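Local structure of alpha-l-arabinofuranosidase domain protein (4ATW) at residues 432-437 with 477-482; 421-426 with 464-469; 364-369 with 391-396; 304-309 with 347-352. The protein hydrolyses terminal alpha-L-arabinofuranoside bonds, probably in arabinose-containing polysaccharides, as a heat-stable arabinofuranosidase of a thermophilic bacterium. All coordinates share one frame; numbering follows the deposited sequence.

Contact 1. Residues 432-437 with 477-482; sequences ATVYTL and SVIEVE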
loop_
_atom_site.group_PDB
_atom_site.type_symbol
_atom_site.label_atom_id
_atom_site.label_comp_id
_atom_site.label_asym_id
_atom_site.label_seq_id
_atom_site.Cartn_x
_atom_site.Cartn_y
_atom_site.Cartn_z
ATOM N N ALA A 432 -6.902 -25.080 -16.754
ATOM C CA ALA A 432 -6.705 -23.792 -16.097
ATOM C C ALA A 432 -6.833 -22.579 -17.042
ATOM O O ALA A 432 -6.704 -22.704 -18.263
ATOM C CB ALA A 432 -5.341 -23.778 -15.436
ATOM N N THR A 433 -7.083 -21.404 -16.465
ATOM C CA THR A 433 -7.199 -20.168 -17.234
ATOM C C THR A 433 -6.145 -19.156 -16.748
ATOM O O THR A 433 -5.960 -19.005 -15.549
ATOM C CB THR A 433 -8.633 -19.602 -17.101
ATOM O OG1 THR A 433 -8.594 -18.176 -17.243
ATOM C CG2 THR A 433 -9.277 -20.030 -15.765
ATOM N N VAL A 434 -5.437 -18.488 -17.661
ATOM C CA VAL A 434 -4.407 -17.530 -17.233
ATOM C C VAL A 434 -4.737 -16.083 -17.512
ATOM O O VAL A 434 -5.031 -15.707 -18.661
ATOM C CB VAL A 434 -2.997 -17.789 -17.880
ATOM C CG1 VAL A 434 -2.691 -19.257 -17.896
ATOM C CG2 VAL A 434 -2.899 -17.181 -19.289
ATOM N N TYR A 435 -4.677 -15.261 -16.464
ATOM C CA TYR A 435 -4.948 -13.843 -16.653
ATOM C C TYR A 435 -3.634 -13.143 -16.687
ATOM O O TYR A 435 -2.905 -13.185 -15.717
ATOM C CB TYR A 435 -5.790 -13.276 -15.523
ATOM C CG TYR A 435 -6.980 -14.122 -15.215
ATOM C CD1 TYR A 435 -6.846 -15.272 -14.444
ATOM C CD2 TYR A 435 -8.236 -13.775 -15.685
ATOM C CE1 TYR A 435 -7.948 -16.065 -14.131
ATOM C CE2 TYR A 435 -9.356 -14.565 -15.392
ATOM C CZ TYR A 435 -9.206 -15.711 -14.608
ATOM O OH TYR A 435 -10.287 -16.498 -14.283
ATOM N N THR A 436 -3.331 -12.517 -17.813
ATOM C CA THR A 436 -2.067 -11.817 -17.947
ATOM C C THR A 436 -2.272 -10.320 -18.209
ATOM O O THR A 436 -3.256 -9.898 -18.849
ATOM C CB THR A 436 -1.228 -12.444 -19.073
ATOM O OG1 THR A 436 -1.537 -11.800 -20.311
ATOM C CG2 THR A 436 -1.562 -13.934 -19.210
ATOM N N LEU A 437 -1.334 -9.523 -17.704
ATOM C CA LEU A 437 -1.403 -8.067 -17.847
ATOM C C LEU A 437 -0.171 -7.464 -18.490
ATOM O O LEU A 437 0.939 -7.547 -17.949
ATOM C CB LEU A 437 -1.624 -7.412 -16.475
ATOM C CG LEU A 437 -1.331 -5.922 -16.326
ATOM C CD1 LEU A 437 -2.176 -5.099 -17.285
ATOM C CD2 LEU A 437 -1.613 -5.535 -14.889
ATOM N N SER A 477 1.664 -12.289 -15.021
ATOM C CA SER A 477 0.593 -13.245 -15.250
ATOM C C SER A 477 0.257 -14.100 -14.036
ATOM O O SER A 477 1.091 -14.345 -13.177
ATOM C CB SER A 477 0.985 -14.159 -16.416
ATOM O OG SER A 477 1.462 -13.429 -17.541
ATOM N N VAL A 478 -0.984 -14.540 -13.960
ATOM C CA VAL A 478 -1.424 -15.406 -12.877
ATOM C C VAL A 478 -2.150 -16.591 -13.512
ATOM O O VAL A 478 -3.256 -16.457 -14.088
ATOM C CB VAL A 478 -2.434 -14.730 -11.941
ATOM C CG1 VAL A 478 -2.843 -15.716 -10.826
ATOM C CG2 VAL A 478 -1.861 -13.448 -11.408
ATOM N N ILE A 479 -1.521 -17.754 -13.432
ATOM C CA ILE A 479 -2.123 -18.954 -13.974
ATOM C C ILE A 479 -3.038 -19.443 -12.858
ATOM O O ILE A 479 -2.577 -19.771 -11.770
ATOM C CB ILE A 479 -1.032 -20.007 -14.318
ATOM C CG1 ILE A 479 -0.112 -19.469 -15.416
ATOM C CG2 ILE A 479 -1.670 -21.260 -14.806
ATOM C CD1 ILE A 479 1.091 -20.347 -15.764
ATOM N N GLU A 480 -4.335 -19.455 -13.118
ATOM C CA GLU A 480 -5.312 -19.884 -12.122
ATOM C C GLU A 480 -5.802 -21.269 -12.458
ATOM O O GLU A 480 -6.613 -21.448 -13.364
ATOM C CB GLU A 480 -6.487 -18.921 -12.090
ATOM C CG GLU A 480 -7.399 -19.109 -10.932
ATOM C CD GLU A 480 -8.418 -17.981 -10.845
ATOM O OE1 GLU A 480 -8.036 -16.859 -10.431
ATOM O OE2 GLU A 480 -9.602 -18.219 -11.213
ATOM N N VAL A 481 -5.328 -22.235 -11.686
ATOM C CA VAL A 481 -5.628 -23.651 -11.899
ATOM C C VAL A 481 -6.421 -24.313 -10.785
ATOM O O VAL A 481 -6.926 -23.635 -9.910
ATOM C CB VAL A 481 -4.288 -24.447 -12.085
ATOM C CG1 VAL A 481 -3.526 -24.473 -10.774
ATOM C CG2 VAL A 481 -4.543 -25.884 -12.586
ATOM N N GLU A 482 -6.480 -25.650 -10.836
ATOM C CA GLU A 482 -7.177 -26.510 -9.879
ATOM C C GLU A 482 -8.660 -26.142 -9.862
ATOM O O GLU A 482 -9.258 -26.189 -8.773
ATOM C CB GLU A 482 -6.556 -26.359 -8.472
ATOM C CG GLU A 482 -6.087 -27.667 -7.803
ATOM C CD GLU A 482 -7.245 -28.622 -7.517
ATOM O OE1 GLU A 482 -8.402 -28.273 -7.856
ATOM O OE2 GLU A 482 -7.013 -29.720 -6.953
ATOM O OXT GLU A 482 -9.212 -25.824 -10.945
#
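Y435 O is approached by two groups of the facing strand. V478 N donates to it at 2.9 Å, and the CA of S477 adds a CA-H...O contact. V478 O is met in the same way. It accepts the bond from Y435 N at 3.0 Å and a CA-H contact from V434. T433 and E480 make the second reciprocal pair, with E480 N to T433 O at 3.0 Å and T433 N to E480 O at 3.1 Å. The two strands run antiparallel, at 170°. Their hydrogen-bonded pairs alternate with the non-hydrogen-bonded pairs V434-I479 and T436-S477. This is regular antiparallel sheet in the C-terminal beta domain. Strand 475-481, the last of the chain, is also paired with strand 405-411, and strand 433-438 with strand 455-457. V434 and I479 lie side by side on one face and meet CG1 to CG1 at 3.6 Å. On that face T436 CB packs against S477 OG. Y435 and E480 share the other face. The Y435 ring has CG anti to the carbonyl carbon (chi1 -48°), which swings it over toward E480. E480 CB then lies at the ring edge, in plane, 3.8 Å from Y435 CE1. The E480 chain runs on extended, and its carboxylate is turned 49° from the ring. E480 OE1 is hydrogen-bonded to H356 ND1, and the H356 ring stacks on Y435. L352 of helix 345-355 packs on Y435 and V478. Next to T433, A432 CB meets V481 CB at 3.6 Å.

Contact 2. Residues 421-426 with 464-469; sequences PIRVEG and DTEFEH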
loop_
_atom_site.group_PDB
_atom_site.type_symbol
_atom_site.label_atom_id
_atom_site.label_comp_id
_atom_site.label_asym_id
_atom_site.label_seq_id
_atom_site.Cartn_x
_atom_site.Cartn_y
_atom_site.Cartn_z
ATOM N N PRO A 421 9.470 -23.883 -18.503
ATOM C CA PRO A 421 8.760 -25.119 -18.140
ATOM C C PRO A 421 8.354 -25.064 -16.683
ATOM O O PRO A 421 9.190 -25.239 -15.801
ATOM C CB PRO A 421 9.812 -26.195 -18.344
ATOM C CG PRO A 421 11.062 -25.486 -17.942
ATOM C CD PRO A 421 10.926 -24.119 -18.597
ATOM N N ILE A 422 7.083 -24.809 -16.420
ATOM C CA ILE A 422 6.632 -24.751 -15.036
ATOM C C ILE A 422 6.280 -26.201 -14.661
ATOM O O ILE A 422 6.138 -27.043 -15.537
ATOM C CB ILE A 422 5.398 -23.772 -14.898
ATOM C CG1 ILE A 422 4.093 -24.500 -15.168
ATOM C CG2 ILE A 422 5.465 -22.672 -15.942
ATOM C CD1 ILE A 422 3.572 -25.330 -13.971
ATOM N N ARG A 423 6.174 -26.515 -13.378
ATOM C CA ARG A 423 5.800 -27.872 -12.982
ATOM C C ARG A 423 5.129 -27.828 -11.618
ATOM O O ARG A 423 5.618 -27.169 -10.696
ATOM C CB ARG A 423 7.029 -28.774 -12.949
ATOM C CG ARG A 423 7.547 -29.123 -11.567
ATOM C CD ARG A 423 7.067 -30.490 -11.069
ATOM N NE ARG A 423 7.483 -31.597 -11.938
ATOM C CZ ARG A 423 7.390 -32.893 -11.623
ATOM N NH1 ARG A 423 6.901 -33.272 -10.453
ATOM N NH2 ARG A 423 7.775 -33.819 -12.487
ATOM N N VAL A 424 4.013 -28.528 -11.486
ATOM C CA VAL A 424 3.276 -28.524 -10.234
ATOM C C VAL A 424 3.129 -29.941 -9.668
ATOM O O VAL A 424 2.274 -30.689 -10.131
ATOM C CB VAL A 424 1.891 -27.940 -10.483
ATOM C CG1 VAL A 424 1.262 -27.553 -9.191
ATOM C CG2 VAL A 424 1.987 -26.761 -11.436
ATOM N N GLU A 425 3.934 -30.308 -8.671
ATOM C CA GLU A 425 3.887 -31.650 -8.069
ATOM C C GLU A 425 2.491 -32.258 -7.894
ATOM O O GLU A 425 1.672 -31.773 -7.097
ATOM C CB GLU A 425 4.588 -31.647 -6.713
ATOM C CG GLU A 425 6.025 -31.182 -6.788
ATOM C CD GLU A 425 6.907 -32.132 -7.579
ATOM O OE1 GLU A 425 6.456 -33.263 -7.852
ATOM O OE2 GLU A 425 8.053 -31.759 -7.920
ATOM N N GLY A 426 2.237 -33.327 -8.653
ATOM C CA GLY A 426 0.960 -34.029 -8.600
ATOM C C GLY A 426 -0.306 -33.285 -9.011
ATOM O O GLY A 426 -1.338 -33.433 -8.364
ATOM N N ASP A 464 -0.719 -29.594 -16.940
ATOM C CA ASP A 464 -0.431 -30.917 -16.371
ATOM C C ASP A 464 0.693 -30.792 -15.342
ATOM O O ASP A 464 1.322 -29.738 -15.235
ATOM C CB ASP A 464 0.008 -31.895 -17.479
ATOM C CG ASP A 464 -0.233 -33.373 -17.116
ATOM O OD1 ASP A 464 -0.168 -33.737 -15.916
ATOM O OD2 ASP A 464 -0.473 -34.173 -18.050
ATOM N N THR A 465 0.937 -31.872 -14.597
ATOM C CA THR A 465 1.997 -31.926 -13.583
ATOM C C THR A 465 3.293 -31.292 -14.077
ATOM O O THR A 465 4.137 -30.829 -13.311
ATOM C CB THR A 465 2.263 -33.377 -13.199
ATOM O OG1 THR A 465 1.073 -33.899 -12.579
ATOM C CG2 THR A 465 3.505 -33.504 -12.276
ATOM N N GLU A 466 3.436 -31.280 -15.384
ATOM C CA GLU A 466 4.591 -30.683 -15.996
ATOM C C GLU A 466 4.099 -30.058 -17.304
ATOM O O GLU A 466 3.355 -30.683 -18.062
ATOM C CB GLU A 466 5.631 -31.760 -16.259
ATOM C CG GLU A 466 6.908 -31.239 -16.867
ATOM C CD GLU A 466 7.838 -30.642 -15.843
ATOM O OE1 GLU A 466 8.190 -31.365 -14.881
ATOM O OE2 GLU A 466 8.219 -29.459 -16.012
ATOM N N PHE A 467 4.456 -28.804 -17.541
ATOM C CA PHE A 467 4.062 -28.172 -18.782
ATOM C C PHE A 467 4.856 -26.919 -19.091
ATOM O O PHE A 467 5.913 -26.670 -18.507
ATOM C CB PHE A 467 2.544 -27.894 -18.824
ATOM C CG PHE A 467 2.083 -26.778 -17.937
ATOM C CD1 PHE A 467 2.005 -25.472 -18.419
ATOM C CD2 PHE A 467 1.653 -27.033 -16.638
ATOM C CE1 PHE A 467 1.492 -24.422 -17.612
ATOM C CE2 PHE A 467 1.138 -25.997 -15.828
ATOM C CZ PHE A 467 1.060 -24.691 -16.324
ATOM N N GLU A 468 4.354 -26.155 -20.048
ATOM C CA GLU A 468 4.996 -24.912 -20.473
ATOM C C GLU A 468 3.935 -23.873 -20.825
ATOM O O GLU A 468 2.775 -24.202 -21.134
ATOM C CB GLU A 468 5.883 -25.118 -21.721
ATOM C CG GLU A 468 7.099 -26.036 -21.582
ATOM C CD GLU A 468 8.032 -25.955 -22.796
ATOM O OE1 GLU A 468 7.533 -25.958 -23.942
ATOM O OE2 GLU A 468 9.267 -25.894 -22.603
ATOM N N HIS A 469 4.355 -22.617 -20.768
ATOM C CA HIS A 469 3.508 -21.485 -21.091
ATOM C C HIS A 469 4.487 -20.340 -21.311
ATOM O O HIS A 469 5.406 -20.135 -20.514
ATOM C CB HIS A 469 2.573 -21.151 -19.947
ATOM C CG HIS A 469 1.736 -19.948 -20.211
ATOM N ND1 HIS A 469 0.599 -19.999 -20.981
ATOM C CD2 HIS A 469 1.877 -18.653 -19.830
ATOM C CE1 HIS A 469 0.069 -18.789 -21.060
ATOM N NE2 HIS A 469 0.826 -17.953 -20.371
#
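I422 carries CG1 between its backbone N and carbonyl carbon (chi1 87°), and F467 carries its ring in the same way (chi1 72°). This brings I422 CG1 over one face of the F467 ring, displaced toward the rim, in a CH-pi contact. R423 is bent at chi2 and chi3 and E466 at chi2, and the bends bring their charged ends together. R423 NE donates a nearly straight bond to E466 OE1 at 3.0 Å. The oxygen lies in the guanidinium plane, but the donor stands above the carboxylate plane; the two planes are 59° apart. R423 NH2 adds a weak bond to the same OE1. R423 NH1 makes a salt bridge to E425 OE1 at 2.6 Å, so one guanidinium joins two carboxylates along its edge. T465 CG2 lies over one face, near the rim, 3.8 Å above the plane. A lysine in place of R423 has no flat group with two donor edges, and would probably leave E425 or E466 without its mate. The backbones form a weakly bonded antiparallel pair in the C-terminal beta domain, and strand 421-424 also runs parallel to strand 4-8. F467 N reaches I422 O at 3.2 Å, and V424 N reaches T465 O at 2.9 Å. E466 OE2 has a salt bridge to R4, and T465 OG1 takes a hydrogen bond from G428 N. E468 pairs with K419.

Contact 3. Residues 364-369 with 391-396; sequences THVESE and FLDAAA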
loop_
_atom_site.group_PDB
_atom_site.type_symbol
_atom_site.label_atom_id
_atom_site.label_comp_id
_atom_site.label_asym_id
_atom_site.label_seq_id
_atom_site.Cartn_x
_atom_site.Cartn_y
_atom_site.Cartn_z
ATOM N N THR A 364 7.351 -22.666 -3.633
ATOM C CA THR A 364 7.463 -22.236 -5.014
ATOM C C THR A 364 8.945 -21.885 -5.168
ATOM O O THR A 364 9.495 -21.119 -4.377
ATOM C CB THR A 364 6.487 -21.052 -5.364
ATOM O OG1 THR A 364 7.020 -20.286 -6.440
ATOM C CG2 THR A 364 6.227 -20.140 -4.134
ATOM N N HIS A 365 9.594 -22.478 -6.166
ATOM C CA HIS A 365 11.024 -22.281 -6.398
ATOM C C HIS A 365 11.246 -21.968 -7.872
ATOM O O HIS A 365 10.861 -22.751 -8.724
ATOM C CB HIS A 365 11.745 -23.575 -6.006
ATOM C CG HIS A 365 13.185 -23.615 -6.392
ATOM N ND1 HIS A 365 13.629 -23.290 -7.658
ATOM C CD2 HIS A 365 14.277 -24.006 -5.698
ATOM C CE1 HIS A 365 14.934 -23.483 -7.728
ATOM N NE2 HIS A 365 15.350 -23.918 -6.550
ATOM N N VAL A 366 11.862 -20.835 -8.181
ATOM C CA VAL A 366 12.083 -20.482 -9.572
ATOM C C VAL A 366 13.566 -20.355 -9.931
ATOM O O VAL A 366 14.396 -20.163 -9.051
ATOM C CB VAL A 366 11.331 -19.159 -9.924
ATOM C CG1 VAL A 366 11.327 -18.228 -8.724
ATOM C CG2 VAL A 366 11.990 -18.460 -11.120
ATOM N N GLU A 367 13.882 -20.463 -11.227
ATOM C CA GLU A 367 15.254 -20.359 -11.711
ATOM C C GLU A 367 15.362 -19.339 -12.856
ATOM O O GLU A 367 14.988 -19.634 -13.978
ATOM C CB GLU A 367 15.729 -21.732 -12.209
ATOM C CG GLU A 367 17.243 -21.913 -12.219
ATOM C CD GLU A 367 17.740 -22.708 -11.023
ATOM O OE1 GLU A 367 16.883 -23.254 -10.290
ATOM O OE2 GLU A 367 18.978 -22.796 -10.822
ATOM N N SER A 368 15.879 -18.147 -12.588
ATOM C CA SER A 368 16.008 -17.148 -13.647
ATOM C C SER A 368 17.438 -16.815 -14.043
ATOM O O SER A 368 18.407 -17.330 -13.459
ATOM C CB SER A 368 15.329 -15.847 -13.268
ATOM O OG SER A 368 15.662 -14.850 -14.227
ATOM N N GLU A 369 17.563 -15.914 -15.009
ATOM C CA GLU A 369 18.869 -15.553 -15.515
ATOM C C GLU A 369 18.566 -14.324 -14.661
ATOM O O GLU A 369 17.389 -13.970 -14.466
ATOM C CB GLU A 369 18.748 -15.117 -16.976
ATOM C CG GLU A 369 19.986 -15.453 -17.813
ATOM C CD GLU A 369 20.273 -16.960 -17.844
ATOM O OE1 GLU A 369 19.498 -17.712 -18.473
ATOM O OE2 GLU A 369 21.269 -17.398 -17.227
ATOM N N PHE A 391 15.191 -11.986 -13.956
ATOM C CA PHE A 391 14.458 -11.557 -15.136
ATOM C C PHE A 391 13.066 -12.148 -15.016
ATOM O O PHE A 391 12.112 -11.672 -15.650
ATOM C CB PHE A 391 15.111 -12.101 -16.395
ATOM C CG PHE A 391 16.163 -11.207 -16.965
ATOM C CD1 PHE A 391 15.792 -10.082 -17.694
ATOM C CD2 PHE A 391 17.528 -11.477 -16.763
ATOM C CE1 PHE A 391 16.751 -9.230 -18.217
ATOM C CE2 PHE A 391 18.507 -10.624 -17.284
ATOM C CZ PHE A 391 18.114 -9.495 -18.014
ATOM N N LEU A 392 12.968 -13.197 -14.201
ATOM C CA LEU A 392 11.723 -13.900 -13.960
ATOM C C LEU A 392 11.612 -14.256 -12.491
ATOM O O LEU A 392 12.569 -14.750 -11.891
ATOM C CB LEU A 392 11.697 -15.184 -14.770
ATOM C CG LEU A 392 10.449 -16.047 -14.602
ATOM C CD1 LEU A 392 9.289 -15.427 -15.328
ATOM C CD2 LEU A 392 10.694 -17.411 -15.170
ATOM N N ASP A 393 10.453 -13.995 -11.903
ATOM C CA ASP A 393 10.242 -14.349 -10.501
ATOM C C ASP A 393 8.790 -14.716 -10.371
ATOM O O ASP A 393 8.007 -14.408 -11.264
ATOM C CB ASP A 393 10.597 -13.199 -9.563
ATOM C CG ASP A 393 10.618 -13.630 -8.093
ATOM O OD1 ASP A 393 10.957 -14.808 -7.807
ATOM O OD2 ASP A 393 10.317 -12.790 -7.215
ATOM N N ALA A 394 8.420 -15.391 -9.292
ATOM C CA ALA A 394 7.030 -15.784 -9.149
ATOM C C ALA A 394 6.653 -16.301 -7.751
ATOM O O ALA A 394 7.513 -16.625 -6.916
ATOM C CB ALA A 394 6.706 -16.813 -10.172
ATOM N N ALA A 395 5.344 -16.382 -7.514
ATOM C CA ALA A 395 4.834 -16.801 -6.225
ATOM C C ALA A 395 3.534 -17.547 -6.376
ATOM O O ALA A 395 2.602 -17.076 -7.012
ATOM C CB ALA A 395 4.643 -15.594 -5.333
ATOM N N ALA A 396 3.489 -18.713 -5.756
ATOM C CA ALA A 396 2.342 -19.578 -5.836
ATOM C C ALA A 396 1.509 -19.550 -4.570
ATOM O O ALA A 396 2.001 -19.871 -3.481
ATOM C CB ALA A 396 2.815 -20.987 -6.111
#
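F391 N bonds to E369 O at 3.0 Å, in the carbonyl plane and fairly straight at 158°. S368 OG is also placed to accept from F391 N at 2.9 Å and from L392 N at 3.2 Å. The position of this hydroxyl is doubtful, because it is modelled too near E369 O. With alanine at S368, L392 N would probably lose this acceptor, if the modelled position holds, while F391 N would keep E369 O. The F391 ring turns its edge to E369, with CD2 3.4 Å from E369 O. Packing takes over further along. V366 CG1 touches D393 OD1 at 3.6 Å, the two side chains crossing at about a right angle. D393 OD1 is salt-bridged to K314. T364 CB lies 3.7 Å from A396 CB; with OG1 anti to the backbone N (chi1 153°), CG2 is left against A396 N. The strands are two arms of a beta hairpin, antiparallel but 6.8 Å apart at the axes, wider than a bonded pair. Each bonds to another strand: 360-376 to strand 4-8, and 383-398 to strand 405-411. I5 of strand 4-8 packs on both V366 and L392, and A395 rests on V310 and Q313 of helix 299-313.

Contact 4. Residues 304-309 with 347-352; sequences FACGVL and YKAFEL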
loop_
_atom_site.group_PDB
_atom_site.type_symbol
_atom_site.label_atom_id
_atom_site.label_comp_id
_atom_site.label_asym_id
_atom_site.label_seq_id
_atom_site.Cartn_x
_atom_site.Cartn_y
_atom_site.Cartn_z
ATOM N N PHE A 304 6.527 -2.777 -12.063
ATOM C CA PHE A 304 7.210 -2.625 -10.788
ATOM C C PHE A 304 6.231 -2.931 -9.670
ATOM O O PHE A 304 6.542 -3.649 -8.722
ATOM C CB PHE A 304 7.732 -1.201 -10.622
ATOM C CG PHE A 304 8.080 -0.865 -9.206
ATOM C CD1 PHE A 304 9.334 -1.205 -8.678
ATOM C CD2 PHE A 304 7.127 -0.306 -8.369
ATOM C CE1 PHE A 304 9.624 -1.000 -7.338
ATOM C CE2 PHE A 304 7.409 -0.101 -7.033
ATOM C CZ PHE A 304 8.663 -0.452 -6.514
ATOM N N ALA A 305 5.045 -2.359 -9.799
ATOM C CA ALA A 305 3.996 -2.537 -8.825
ATOM C C ALA A 305 3.656 -4.006 -8.741
ATOM O O ALA A 305 3.433 -4.569 -7.661
ATOM C CB ALA A 305 2.776 -1.728 -9.250
ATOM N N CYS A 306 3.624 -4.627 -9.907
ATOM C CA CYS A 306 3.292 -6.027 -9.984
ATOM C C CYS A 306 4.326 -6.825 -9.180
ATOM O O CYS A 306 3.988 -7.678 -8.344
ATOM C CB CYS A 306 3.268 -6.437 -11.455
ATOM S SG CYS A 306 1.677 -7.137 -11.968
ATOM N N GLY A 307 5.588 -6.510 -9.427
ATOM C CA GLY A 307 6.673 -7.189 -8.750
ATOM C C GLY A 307 6.661 -7.009 -7.247
ATOM O O GLY A 307 6.889 -7.965 -6.472
ATOM N N VAL A 308 6.417 -5.776 -6.821
ATOM C CA VAL A 308 6.349 -5.502 -5.403
ATOM C C VAL A 308 5.314 -6.434 -4.746
ATOM O O VAL A 308 5.599 -7.094 -3.746
ATOM C CB VAL A 308 5.978 -4.020 -5.149
ATOM C CG1 VAL A 308 5.776 -3.774 -3.659
ATOM C CG2 VAL A 308 7.096 -3.125 -5.662
ATOM N N LEU A 309 4.120 -6.501 -5.326
ATOM C CA LEU A 309 3.065 -7.359 -4.771
ATOM C C LEU A 309 3.505 -8.816 -4.689
ATOM O O LEU A 309 3.185 -9.518 -3.725
ATOM C CB LEU A 309 1.765 -7.249 -5.595
ATOM C CG LEU A 309 0.997 -5.931 -5.492
ATOM C CD1 LEU A 309 -0.156 -5.959 -6.468
ATOM C CD2 LEU A 309 0.526 -5.699 -4.077
ATOM N N TYR A 347 -2.855 0.753 -11.054
ATOM C CA TYR A 347 -4.155 0.271 -10.591
ATOM C C TYR A 347 -4.363 -1.146 -11.104
ATOM O O TYR A 347 -4.757 -2.031 -10.358
ATOM C CB TYR A 347 -5.292 1.190 -11.061
ATOM C CG TYR A 347 -6.683 0.610 -10.831
ATOM C CD1 TYR A 347 -7.188 -0.397 -11.665
ATOM C CD2 TYR A 347 -7.461 1.000 -9.753
ATOM C CE1 TYR A 347 -8.413 -0.997 -11.415
ATOM C CE2 TYR A 347 -8.686 0.402 -9.501
ATOM C CZ TYR A 347 -9.142 -0.595 -10.335
ATOM O OH TYR A 347 -10.319 -1.233 -10.081
ATOM N N LYS A 348 -4.074 -1.354 -12.384
ATOM C CA LYS A 348 -4.242 -2.655 -12.992
ATOM C C LYS A 348 -3.511 -3.742 -12.225
ATOM O O LYS A 348 -4.096 -4.797 -11.932
ATOM C CB LYS A 348 -3.774 -2.614 -14.443
ATOM C CG LYS A 348 -4.703 -1.804 -15.340
ATOM C CD LYS A 348 -6.151 -2.346 -15.316
ATOM C CE LYS A 348 -7.140 -1.513 -16.160
ATOM N NZ LYS A 348 -8.530 -2.051 -16.064
ATOM N N ALA A 349 -2.249 -3.481 -11.873
ATOM C CA ALA A 349 -1.454 -4.470 -11.145
ATOM C C ALA A 349 -2.233 -4.997 -9.949
ATOM O O ALA A 349 -2.230 -6.203 -9.652
ATOM C CB ALA A 349 -0.142 -3.875 -10.697
ATOM N N PHE A 350 -2.910 -4.102 -9.256
ATOM C CA PHE A 350 -3.690 -4.566 -8.130
ATOM C C PHE A 350 -4.912 -5.343 -8.604
ATOM O O PHE A 350 -5.235 -6.391 -8.043
ATOM C CB PHE A 350 -4.134 -3.406 -7.260
ATOM C CG PHE A 350 -3.104 -2.964 -6.286
ATOM C CD1 PHE A 350 -1.995 -2.251 -6.700
ATOM C CD2 PHE A 350 -3.254 -3.246 -4.938
ATOM C CE1 PHE A 350 -1.054 -1.825 -5.774
ATOM C CE2 PHE A 350 -2.309 -2.814 -4.005
ATOM C CZ PHE A 350 -1.216 -2.108 -4.422
ATOM N N GLU A 351 -5.582 -4.845 -9.643
ATOM C CA GLU A 351 -6.774 -5.523 -10.155
ATOM C C GLU A 351 -6.435 -6.987 -10.400
ATOM O O GLU A 351 -7.197 -7.908 -10.036
ATOM C CB GLU A 351 -7.258 -4.890 -11.465
ATOM C CG GLU A 351 -8.751 -5.048 -11.667
ATOM C CD GLU A 351 -9.226 -4.610 -13.047
ATOM O OE1 GLU A 351 -8.650 -3.656 -13.623
ATOM O OE2 GLU A 351 -10.199 -5.220 -13.546
ATOM N N LEU A 352 -5.258 -7.190 -10.992
ATOM C CA LEU A 352 -4.807 -8.528 -11.313
ATOM C C LEU A 352 -4.472 -9.372 -10.105
ATOM O O LEU A 352 -5.047 -10.444 -9.914
ATOM C CB LEU A 352 -3.594 -8.463 -12.219
ATOM C CG LEU A 352 -2.950 -9.804 -12.536
ATOM C CD1 LEU A 352 -3.938 -10.707 -13.201
ATOM C CD2 LEU A 352 -1.748 -9.543 -13.423
#
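A349 CB sits at the tight centre of this contact. It lies 3.9 Å from A305 CB and 3.9 Å from C306 SG. The CA atoms of C306 and A349 are 5.1 Å apart, and only small side chains lie between the backbones. This lets the helix axes approach to 8.6 Å, crossing at -38°. C306 SG is disulfide-bonded to C476, next to strand residue S477, so helix 299-313 is covalently tied to the last strand of the chain. Toward L309 and F350 the packing involves larger groups. L309 CD1 stands 4.1 Å above the centre of the F350 ring, a CH-pi contact over the face. L309 CD2 meets F350 CZ near the rim at 4.0 Å. L309 has CG anti to its carbonyl carbon (chi1 -70°), which sends both methyls to the ring. Helix 299-313 comes after strand 276-284, and helix 345-355 after strand 321-322 and a pair of short strands, consistent with the last two helices of the (beta/alpha)8 barrel of these glycosidases. W282 of strand 276-284 is touched by F350, and by F304 and V308 of the other helix. The packing is looser at L352, whose CD2 is 4.4 Å from C306 SG. Away from the contact, K348 NZ forms a salt bridge with E351 OE1 at 2.9 Å, on the syn lone pair of that oxygen; E351 is partly exposed, K348 is buried.

Overall arrangement
Contacts 1, 2 and 3 belong to one mixed sheet system of the C-terminal beta domain, whereas contact 4 joins two helices beside it. Contacts 1 and 4 are buried. Contacts 2 and 3 are partly buried, and contact 2 lies furthest from the centre of the chain. The chemistry follows: contact 4 is apolar, contact 1 rests on regular backbone bonds, and contact 2 adds charged pairs to a weak strand pairing. Contact 3 has bonds at one end and packing at the other. Contacts 1 and 4 touch where L437 meets K348 and L352. Contacts 1 and 2 alternate along the chain and touch through V434 and H469.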